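Local coordinates for protein (R)-specific enoyl-CoA hydratase (Pseudomonas aeruginosa, PDB 5CPG) that catalyses the reversible, (R)-specific hydration of trans-2-enoyl-CoA to (R)-3-hydroxyacyl-CoA as a hotdog-fold hydratase of the MaoC family, at residues A9-E12 against V13-A17; I23-R26 against D27-F31; A45-A48 against A49-F53; R91-K94 against L95-L99. All blocks are in the same frame, centred on the assembly; numbering follows the deposited sequence.

In the fold
Contacts 1 and 4 are two versions of one device: each is a type II beta turn leading into a strand of the five-stranded sheet, 16-22 and 98-109, which are neighbours in it, and in each the side chain of the fourth turn residue bonds back to the backbone N of the first. Contact 1 uses a glutamine amide at the surface, contact 4, partly buried, a buried aspartate. Contact 2 begins helix 25-35 and touches contact 4, where the backbone of I23 meets G96 and D97. Contact 3, on the surface, lies at the C-terminal side of the short helix 45-49 and uses threonine hydroxyls. Its centre lies about 43 Å from that of contact 1, across the chain's centre.

Contact 1 (A9-E12 against V13-A17); sequences AELE and VGQKA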
loop_
_atom_site.group_PDB
_atom_site.type_symbol
_atom_site.label_atom_id
_atom_site.label_comp_id
_atom_site.label_asym_id
_atom_site.label_seq_id
_atom_site.Cartn_x
_atom_site.Cartn_y
_atom_site.Cartn_z
ATOM N N ALA A 9 -2.894 -26.538 5.381
ATOM C CA ALA A 9 -3.749 -27.713 5.561
ATOM C C ALA A 9 -5.067 -27.373 6.255
ATOM O O ALA A 9 -6.090 -27.994 5.979
ATOM C CB ALA A 9 -3.015 -28.769 6.340
ATOM N N GLU A 10 -5.049 -26.375 7.138
ATOM C CA GLU A 10 -6.261 -25.992 7.849
ATOM C C GLU A 10 -7.125 -25.013 7.068
ATOM O O GLU A 10 -8.318 -24.899 7.311
ATOM C CB GLU A 10 -5.900 -25.396 9.217
ATOM C CG GLU A 10 -4.979 -26.288 10.022
ATOM C CD GLU A 10 -4.595 -25.707 11.372
ATOM O OE1 GLU A 10 -5.298 -24.793 11.871
ATOM O OE2 GLU A 10 -3.575 -26.179 11.930
ATOM N N LEU A 11 -6.547 -24.268 6.138
ATOM C CA LEU A 11 -7.358 -23.368 5.325
ATOM C C LEU A 11 -8.399 -24.128 4.517
ATOM O O LEU A 11 -8.103 -25.211 4.039
ATOM C CB LEU A 11 -6.463 -22.584 4.358
ATOM C CG LEU A 11 -5.579 -21.558 5.038
ATOM C CD1 LEU A 11 -4.599 -21.011 3.998
ATOM C CD2 LEU A 11 -6.463 -20.465 5.552
ATOM N N GLU A 12 -9.583 -23.549 4.337
ATOM C CA GLU A 12 -10.606 -24.117 3.460
ATOM C C GLU A 12 -11.141 -23.081 2.535
ATOM O O GLU A 12 -11.295 -21.925 2.932
ATOM C CB GLU A 12 -11.782 -24.685 4.274
ATOM C CG GLU A 12 -11.386 -25.808 5.156
ATOM C CD GLU A 12 -12.569 -26.355 5.952
ATOM O OE1 GLU A 12 -13.712 -26.335 5.427
ATOM O OE2 GLU A 12 -12.332 -26.790 7.102
ATOM N N VAL A 13 -11.478 -23.488 1.320
ATOM C CA VAL A 13 -12.134 -22.597 0.397
ATOM C C VAL A 13 -13.414 -22.083 1.051
ATOM O O VAL A 13 -14.156 -22.877 1.638
ATOM C CB VAL A 13 -12.464 -23.307 -0.925
ATOM C CG1 VAL A 13 -13.319 -22.425 -1.789
ATOM C CG2 VAL A 13 -11.183 -23.721 -1.621
ATOM N N GLY A 14 -13.669 -20.777 0.934
ATOM C CA GLY A 14 -14.829 -20.166 1.563
ATOM C C GLY A 14 -14.621 -19.619 2.968
ATOM O O GLY A 14 -15.474 -18.870 3.458
ATOM N N GLN A 15 -13.534 -20.015 3.628
ATOM C CA GLN A 15 -13.154 -19.483 4.936
ATOM C C GLN A 15 -12.957 -17.978 4.877
ATOM O O GLN A 15 -12.292 -17.491 3.971
ATOM C CB GLN A 15 -11.879 -20.138 5.406
ATOM C CG GLN A 15 -11.431 -19.723 6.749
ATOM C CD GLN A 15 -10.402 -20.684 7.279
ATOM O OE1 GLN A 15 -9.977 -21.597 6.573
ATOM N NE2 GLN A 15 -10.009 -20.508 8.541
ATOM N N LYS A 16 -13.523 -17.244 5.835
ATOM C CA LYS A 16 -13.445 -15.781 5.804
ATOM C C LYS A 16 -12.823 -15.221 7.084
ATOM O O LYS A 16 -12.747 -15.906 8.111
ATOM C CB LYS A 16 -14.840 -15.160 5.579
ATOM C CG LYS A 16 -15.459 -15.479 4.196
ATOM C CD LYS A 16 -16.767 -14.732 3.990
ATOM C CE LYS A 16 -17.336 -14.929 2.588
ATOM N NZ LYS A 16 -18.554 -14.068 2.341
ATOM N N ALA A 17 -12.345 -13.983 7.016
ATOM C CA ALA A 17 -11.888 -13.276 8.211
ATOM C C ALA A 17 -12.080 -11.796 7.952
ATOM O O ALA A 17 -12.233 -11.385 6.801
ATOM C CB ALA A 17 -10.452 -13.575 8.534
HETATM O O HOH W 1 -9.917 -23.347 8.759
#
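E12 to Q15 form a type II beta turn, closed by the hydrogen bond from Q15 N to E12 O (3.0 Å), with G14 at a positive phi of 91°, a backbone shape in which a side chain would press on the preceding carbonyl. The side chain of Q15 closes the turn a second time. With CG anti to the backbone N (chi1 -177°) and the chain extended beyond it, Q15 reaches back across the turn until OE1 accepts from E12 N at 3.0 Å. The N-H points nearly along the C=O axis of the amide, with an N-H...O angle of 151°. Q15 OE1 also lies 3.4 Å from L11 CA and 3.8 Å from L11 CD2, the two side chains crossing at about a right angle. A water 2.7 Å from E10 O may donate to it and is at most weakly bonded to Q15 OE1. L11 is buried against I6, L75 and V105, whereas the carboxylate of E10 forms a salt bridge with K141. G14 and Q15 make backbone hydrogen bonds with V105 of strand 98-109, so this type II turn, its glutamine bonded back to E12 N, leads into strand 16-22, outermost in this chain's hotdog sheet.

Contact 2 (I23-R26 against D27-F31); sequences IAER and DLQLF
D27 folds back on the start of its own helix: OD2 accepts from A24 N at 2.9 Å through its anti lone pair, with an N-H...O angle of 158°. Its CG lies anti to the carbonyl carbon (chi1 -59°), which turns the carboxylate toward the N-cap residue A24, whose CB is also close to OD2. A24 O receives weak bonds from D27 N and L28 N before the regular pattern starts with Q29 N to E25 O (3.0 Å) and L30 N to R26 O (2.8 Å). One turn along, the E25 carboxylate and the Q29 amide lie stacked, their planes 9° apart, and E25 CD is 3.8 Å from Q29 NE2. On the buried side, I23 CG2 meets L28 CD1 at 3.7 Å. Further out, E25 is held by a salt bridge to R56, and R26 NH2 bonds to I152 O and a glycerol. L30 packs on V34 of the second subunit. D27 and A24 thus share the bond of a capping box, though the N-cap here has no side-chain acceptor to return it; a negative carboxylate beside the helix N-terminus would be expected to interact favourably with the helix dipole.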
loop_
_atom_site.group_PDB
_atom_site.type_symbol
_atom_site.label_atom_id
_atom_site.label_comp_id
_atom_site.label_asym_id
_atom_site.label_seq_id
_atom_site.Cartn_x
_atom_site.Cartn_y
_atom_site.Cartn_z
ATOM N N ILE A 23 -10.603 5.475 9.924
ATOM C CA ILE A 23 -9.817 6.414 9.127
ATOM C C ILE A 23 -9.710 7.769 9.840
ATOM O O ILE A 23 -10.543 8.657 9.684
ATOM C CB ILE A 23 -10.424 6.622 7.739
ATOM C CG1 ILE A 23 -10.689 5.254 7.096
ATOM C CG2 ILE A 23 -9.461 7.424 6.872
ATOM C CD1 ILE A 23 -9.472 4.408 6.994
ATOM N N ALA A 24 -8.645 7.914 10.601
ATOM C CA ALA A 24 -8.481 9.107 11.415
ATOM C C ALA A 24 -7.403 9.974 10.805
ATOM O O ALA A 24 -6.699 9.580 9.883
ATOM C CB ALA A 24 -8.112 8.700 12.860
ATOM N N GLU A 25 -7.261 11.173 11.328
ATOM C CA GLU A 25 -6.278 12.106 10.805
ATOM C C GLU A 25 -4.885 11.476 10.820
ATOM O O GLU A 25 -4.080 11.658 9.938
ATOM C CB GLU A 25 -6.282 13.382 11.659
ATOM C CG GLU A 25 -5.240 14.387 11.189
ATOM C CD GLU A 25 -5.200 15.673 11.981
ATOM O OE1 GLU A 25 -5.110 15.580 13.221
ATOM O OE2 GLU A 25 -5.218 16.758 11.344
ATOM N N ARG A 26 -4.619 10.724 11.858
ATOM C CA ARG A 26 -3.296 10.180 12.057
ATOM C C ARG A 26 -2.970 9.145 10.988
ATOM O O ARG A 26 -1.828 9.024 10.576
ATOM C CB ARG A 26 -3.261 9.570 13.451
ATOM C CG ARG A 26 -1.969 9.449 14.085
ATOM C CD ARG A 26 -2.212 9.120 15.535
ATOM N NE ARG A 26 -1.259 8.103 15.908
ATOM C CZ ARG A 26 -0.095 8.356 16.486
ATOM N NH1 ARG A 26 0.235 9.600 16.797
ATOM N NH2 ARG A 26 0.725 7.356 16.752
ATOM N N ASP A 27 -3.999 8.443 10.511
ATOM C CA ASP A 27 -3.805 7.467 9.412
ATOM C C ASP A 27 -3.413 8.161 8.128
ATOM O O ASP A 27 -2.526 7.701 7.402
ATOM C CB ASP A 27 -5.057 6.657 9.235
ATOM C CG ASP A 27 -5.404 5.921 10.511
ATOM O OD1 ASP A 27 -4.656 5.012 10.857
ATOM O OD2 ASP A 27 -6.370 6.274 11.196
ATOM N N LEU A 28 -4.048 9.293 7.865
ATOM C CA LEU A 28 -3.738 10.079 6.659
ATOM C C LEU A 28 -2.324 10.568 6.770
ATOM O O LEU A 28 -1.568 10.513 5.812
ATOM C CB LEU A 28 -4.734 11.253 6.497
ATOM C CG LEU A 28 -6.020 11.020 5.687
ATOM C CD1 LEU A 28 -6.596 9.639 5.960
ATOM C CD2 LEU A 28 -7.038 12.133 5.956
ATOM N N GLN A 29 -1.942 11.057 7.956
ATOM C CA GLN A 29 -0.601 11.600 8.120
ATOM C C GLN A 29 0.477 10.492 8.053
ATOM O O GLN A 29 1.494 10.681 7.420
ATOM C CB GLN A 29 -0.489 12.340 9.437
ATOM C CG GLN A 29 -1.327 13.594 9.456
ATOM C CD GLN A 29 -1.468 14.151 10.846
ATOM O OE1 GLN A 29 -1.496 13.406 11.828
ATOM N NE2 GLN A 29 -1.602 15.460 10.934
ATOM N N LEU A 30 0.235 9.350 8.692
ATOM C CA LEU A 30 1.206 8.276 8.641
ATOM C C LEU A 30 1.368 7.773 7.196
ATOM O O LEU A 30 2.488 7.462 6.767
ATOM C CB LEU A 30 0.779 7.098 9.553
ATOM C CG LEU A 30 0.869 7.492 11.017
ATOM C CD1 LEU A 30 0.084 6.472 11.824
ATOM C CD2 LEU A 30 2.346 7.554 11.507
ATOM N N PHE A 31 0.267 7.657 6.446
ATOM C CA PHE A 31 0.424 7.078 5.115
ATOM C C PHE A 31 1.190 8.029 4.209
ATOM O O PHE A 31 2.008 7.591 3.382
ATOM C CB PHE A 31 -0.919 6.707 4.497
ATOM C CG PHE A 31 -0.771 5.845 3.287
ATOM C CD1 PHE A 31 -0.697 4.463 3.404
ATOM C CD2 PHE A 31 -0.651 6.412 2.033
ATOM C CE1 PHE A 31 -0.522 3.664 2.256
ATOM C CE2 PHE A 31 -0.502 5.624 0.921
ATOM C CZ PHE A 31 -0.439 4.242 1.036
#

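Contact 3 (A45-A48 against A49-F53); sequences AAYA and ATTQF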
loop_
_atom_site.group_PDB
_atom_site.type_symbol
_atom_site.label_atom_id
_atom_site.label_comp_id
_atom_site.label_asym_id
_atom_site.label_seq_id
_atom_site.Cartn_x
_atom_site.Cartn_y
_atom_site.Cartn_z
ATOM N N ALA A 45 -6.423 20.624 5.911
ATOM C CA ALA A 45 -7.867 20.731 6.048
ATOM C C ALA A 45 -8.403 21.985 5.326
ATOM O O ALA A 45 -9.445 21.957 4.691
ATOM C CB ALA A 45 -8.264 20.765 7.539
ATOM N N ALA A 46 -7.648 23.065 5.425
ATOM C CA ALA A 46 -8.043 24.278 4.729
ATOM C C ALA A 46 -8.078 24.076 3.223
ATOM O O ALA A 46 -9.008 24.530 2.537
ATOM C CB ALA A 46 -7.114 25.412 5.093
ATOM N N TYR A 47 -7.064 23.396 2.698
ATOM C CA TYR A 47 -7.095 23.049 1.288
ATOM C C TYR A 47 -8.259 22.127 0.948
ATOM O O TYR A 47 -8.948 22.316 -0.048
ATOM C CB TYR A 47 -5.768 22.385 0.861
ATOM C CG TYR A 47 -5.789 22.005 -0.596
ATOM C CD1 TYR A 47 -5.446 22.939 -1.579
ATOM C CD2 TYR A 47 -6.181 20.731 -1.009
ATOM C CE1 TYR A 47 -5.476 22.594 -2.925
ATOM C CE2 TYR A 47 -6.252 20.400 -2.333
ATOM C CZ TYR A 47 -5.890 21.334 -3.290
ATOM O OH TYR A 47 -5.932 20.981 -4.607
ATOM N N ALA A 48 -8.478 21.090 1.754
ATOM C CA ALA A 48 -9.462 20.098 1.368
ATOM C C ALA A 48 -10.832 20.750 1.372
ATOM O O ALA A 48 -11.705 20.348 0.641
ATOM C CB ALA A 48 -9.418 18.884 2.322
ATOM N N ALA A 49 -10.999 21.759 2.212
ATOM C CA ALA A 49 -12.295 22.434 2.338
ATOM C C ALA A 49 -12.688 23.106 1.012
ATOM O O ALA A 49 -13.879 23.322 0.743
ATOM C CB ALA A 49 -12.247 23.459 3.457
ATOM N N THR A 50 -11.684 23.413 0.181
ATOM C CA THR A 50 -11.929 24.096 -1.114
ATOM C C THR A 50 -12.237 23.142 -2.248
ATOM O O THR A 50 -12.599 23.575 -3.347
ATOM C CB THR A 50 -10.724 24.986 -1.543
ATOM O OG1 THR A 50 -9.616 24.182 -2.013
ATOM C CG2 THR A 50 -10.278 25.847 -0.390
ATOM N N THR A 51 -12.099 21.848 -1.980
ATOM C CA THR A 51 -12.343 20.811 -2.973
ATOM C C THR A 51 -13.736 20.265 -2.950
ATOM O O THR A 51 -14.509 20.540 -2.028
ATOM C CB THR A 51 -11.399 19.597 -2.764
ATOM O OG1 THR A 51 -11.855 18.852 -1.619
ATOM C CG2 THR A 51 -9.972 20.041 -2.571
ATOM N N GLN A 52 -14.064 19.459 -3.960
ATOM C CA GLN A 52 -15.383 18.849 -4.058
ATOM C C GLN A 52 -15.714 17.959 -2.878
ATOM O O GLN A 52 -16.875 17.796 -2.575
ATOM C CB GLN A 52 -15.514 18.019 -5.332
ATOM C CG GLN A 52 -14.595 16.845 -5.355
ATOM C CD GLN A 52 -14.640 16.118 -6.656
ATOM O OE1 GLN A 52 -15.696 16.013 -7.277
ATOM N NE2 GLN A 52 -13.487 15.625 -7.099
ATOM N N PHE A 53 -14.703 17.420 -2.185
ATOM C CA PHE A 53 -14.970 16.540 -1.051
ATOM C C PHE A 53 -15.275 17.302 0.245
ATOM O O PHE A 53 -15.796 16.710 1.196
ATOM C CB PHE A 53 -13.788 15.578 -0.816
ATOM C CG PHE A 53 -13.366 14.807 -2.050
ATOM C CD1 PHE A 53 -14.055 13.673 -2.462
ATOM C CD2 PHE A 53 -12.262 15.221 -2.791
ATOM C CE1 PHE A 53 -13.661 12.968 -3.599
ATOM C CE2 PHE A 53 -11.853 14.516 -3.933
ATOM C CZ PHE A 53 -12.565 13.398 -4.332
#
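Two successive threonines, T50 and T51, each grip a carbonyl three residues back with both the backbone N and the side-chain hydroxyl. Y47 O accepts from T50 OG1 at 2.8 Å and from T50 N at 3.0 Å, and A48 O accepts from T51 OG1 at 2.7 Å and from T51 N at 3.0 Å. The division of labour is the same at both: the hydroxyl lies in the carbonyl plane on a lone pair, whereas the N-H comes from above that plane, 56° out of it at Y47 O and 62° at A48 O. In both threonines OG1 sits between the backbone N and the carbonyl carbon (chi1 74°), which leaves the methyl group beside the backbone N. These four bonds follow the short helix 45-49, in which A49 N also bonds to A45 O. T51 OG1 then accepts from F53 N at 3.2 Å, forming an ST turn that carries the chain into the loop toward helix 62-73; this hydroxyl therefore both donates and accepts. The methyl groups fill in around the polar atoms. T50 CG2 lies by A46 O, while T51 CG2 touches the Y47 ring at CE2 (3.7 Å), coming in obliquely. T50 OG1 lies over one face of the same ring. Y47 also rests on P40, and its backbone N bonds to D44, while A45 and A48 lean on R56.

Contact 4 (R91-K94 against L95-L99); sequences RPVK and LGDDL
The chain reverses in a type II beta turn from K94 to D97, with D97 N donating to K94 O at 3.0 Å. G96 takes a positive phi of 88° in the third position, where a CB would be forced against the carbonyl O of L95. Across the mouth of the turn, D97 OD2 accepts from K94 N at 2.7 Å. The bond is nearly straight (174° at the hydrogen), but it meets OD2 from well above the carboxylate plane. The chi1 of D97, -75°, sets CG anti to the carbonyl carbon and turns the carboxylate back over K94, whose CB is 3.7 Å from OD2. A water donating to both P92 O and D97 OD2, at 2.8 Å each, gives the same carboxylate oxygen a second partner and ties it to the backbone two residues before K94. The other oxygen, OD1, bonds to Q123, so both oxygens of the buried carboxylate are engaged. This turn joins the loop after strand 81-89 to strand 98-109 of the hotdog sheet, and I23 makes backbone hydrogen bonds with two of the turn residues, G96 and D97. On the apolar side, V93 and L99 reach toward each other tip to tip: V93 CG1 stands 4.0 Å from L99 CD1. V93 also touches I23 and V128, while L99 also packs on L66 and touches S63 of helix 62-73.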
loop_
_atom_site.group_PDB
_atom_site.type_symbol
_atom_site.label_atom_id
_atom_site.label_comp_id
_atom_site.label_asym_id
_atom_site.label_seq_id
_atom_site.Cartn_x
_atom_site.Cartn_y
_atom_site.Cartn_z
ATOM N N ARG A 91 -14.595 3.249 -4.681
ATOM C CA ARG A 91 -15.144 4.456 -4.048
ATOM C C ARG A 91 -14.070 5.143 -3.229
ATOM O O ARG A 91 -13.232 4.477 -2.650
ATOM C CB ARG A 91 -16.335 4.103 -3.136
ATOM C CG ARG A 91 -17.588 3.594 -3.885
ATOM C CD ARG A 91 -18.674 3.121 -2.933
ATOM N NE ARG A 91 -19.927 2.780 -3.642
ATOM C CZ ARG A 91 -20.164 1.603 -4.214
ATOM N NH1 ARG A 91 -19.241 0.639 -4.165
ATOM N NH2 ARG A 91 -21.327 1.379 -4.829
ATOM N N PRO A 92 -14.131 6.470 -3.119
ATOM C CA PRO A 92 -13.194 7.153 -2.226
ATOM C C PRO A 92 -13.474 6.873 -0.747
ATOM O O PRO A 92 -14.582 6.474 -0.347
ATOM C CB PRO A 92 -13.432 8.626 -2.531
ATOM C CG PRO A 92 -14.834 8.663 -3.003
ATOM C CD PRO A 92 -15.075 7.414 -3.747
ATOM N N VAL A 93 -12.451 7.074 0.054
ATOM C CA VAL A 93 -12.549 6.906 1.493
ATOM C C VAL A 93 -12.287 8.266 2.117
ATOM O O VAL A 93 -11.287 8.918 1.767
ATOM C CB VAL A 93 -11.533 5.889 1.995
ATOM C CG1 VAL A 93 -11.595 5.757 3.545
ATOM C CG2 VAL A 93 -11.763 4.518 1.297
ATOM N N LYS A 94 -13.165 8.698 3.024
ATOM C CA LYS A 94 -13.052 10.055 3.546
ATOM C C LYS A 94 -12.598 10.021 4.988
ATOM O O LYS A 94 -12.730 8.988 5.656
ATOM C CB LYS A 94 -14.392 10.792 3.400
ATOM C CG LYS A 94 -14.862 10.869 1.942
ATOM C CD LYS A 94 -16.211 11.548 1.785
ATOM C CE LYS A 94 -17.310 10.775 2.488
ATOM N NZ LYS A 94 -18.672 11.082 1.950
ATOM N N LEU A 95 -12.019 11.121 5.443
ATOM C CA LEU A 95 -11.704 11.289 6.853
ATOM C C LEU A 95 -12.935 10.983 7.680
ATOM O O LEU A 95 -14.027 11.479 7.380
ATOM C CB LEU A 95 -11.227 12.716 7.114
ATOM C CG LEU A 95 -10.854 13.058 8.548
ATOM C CD1 LEU A 95 -9.669 12.207 8.999
ATOM C CD2 LEU A 95 -10.515 14.562 8.593
ATOM N N GLY A 96 -12.786 10.143 8.706
ATOM C CA GLY A 96 -13.952 9.778 9.497
ATOM C C GLY A 96 -14.770 8.585 9.034
ATOM O O GLY A 96 -15.793 8.249 9.631
ATOM N N ASP A 97 -14.348 7.931 7.956
ATOM C CA ASP A 97 -14.953 6.663 7.567
ATOM C C ASP A 97 -14.382 5.547 8.426
ATOM O O ASP A 97 -13.369 5.750 9.084
ATOM C CB ASP A 97 -14.675 6.371 6.075
ATOM C CG ASP A 97 -15.512 7.218 5.151
ATOM O OD1 ASP A 97 -16.434 7.903 5.615
ATOM O OD2 ASP A 97 -15.268 7.211 3.925
ATOM N N ASP A 98 -15.025 4.362 8.442
ATOM C CA ASP A 98 -14.461 3.181 9.110
ATOM C C ASP A 98 -14.440 2.086 8.074
ATOM O O ASP A 98 -15.434 1.896 7.402
ATOM C CB ASP A 98 -15.298 2.718 10.303
ATOM C CG ASP A 98 -15.129 3.598 11.515
ATOM O OD1 ASP A 98 -14.091 3.462 12.207
ATOM O OD2 ASP A 98 -16.060 4.386 11.802
ATOM N N LEU A 99 -13.335 1.381 7.962
ATOM C CA LEU A 99 -13.249 0.366 6.912
ATOM C C LEU A 99 -13.214 -1.022 7.509
ATOM O O LEU A 99 -12.646 -1.258 8.563
ATOM C CB LEU A 99 -11.997 0.585 6.045
ATOM C CG LEU A 99 -11.919 1.930 5.375
ATOM C CD1 LEU A 99 -10.642 1.976 4.515
ATOM C CD2 LEU A 99 -13.153 2.181 4.525
HETATM O O HOH W 2 -15.752 5.341 1.905
#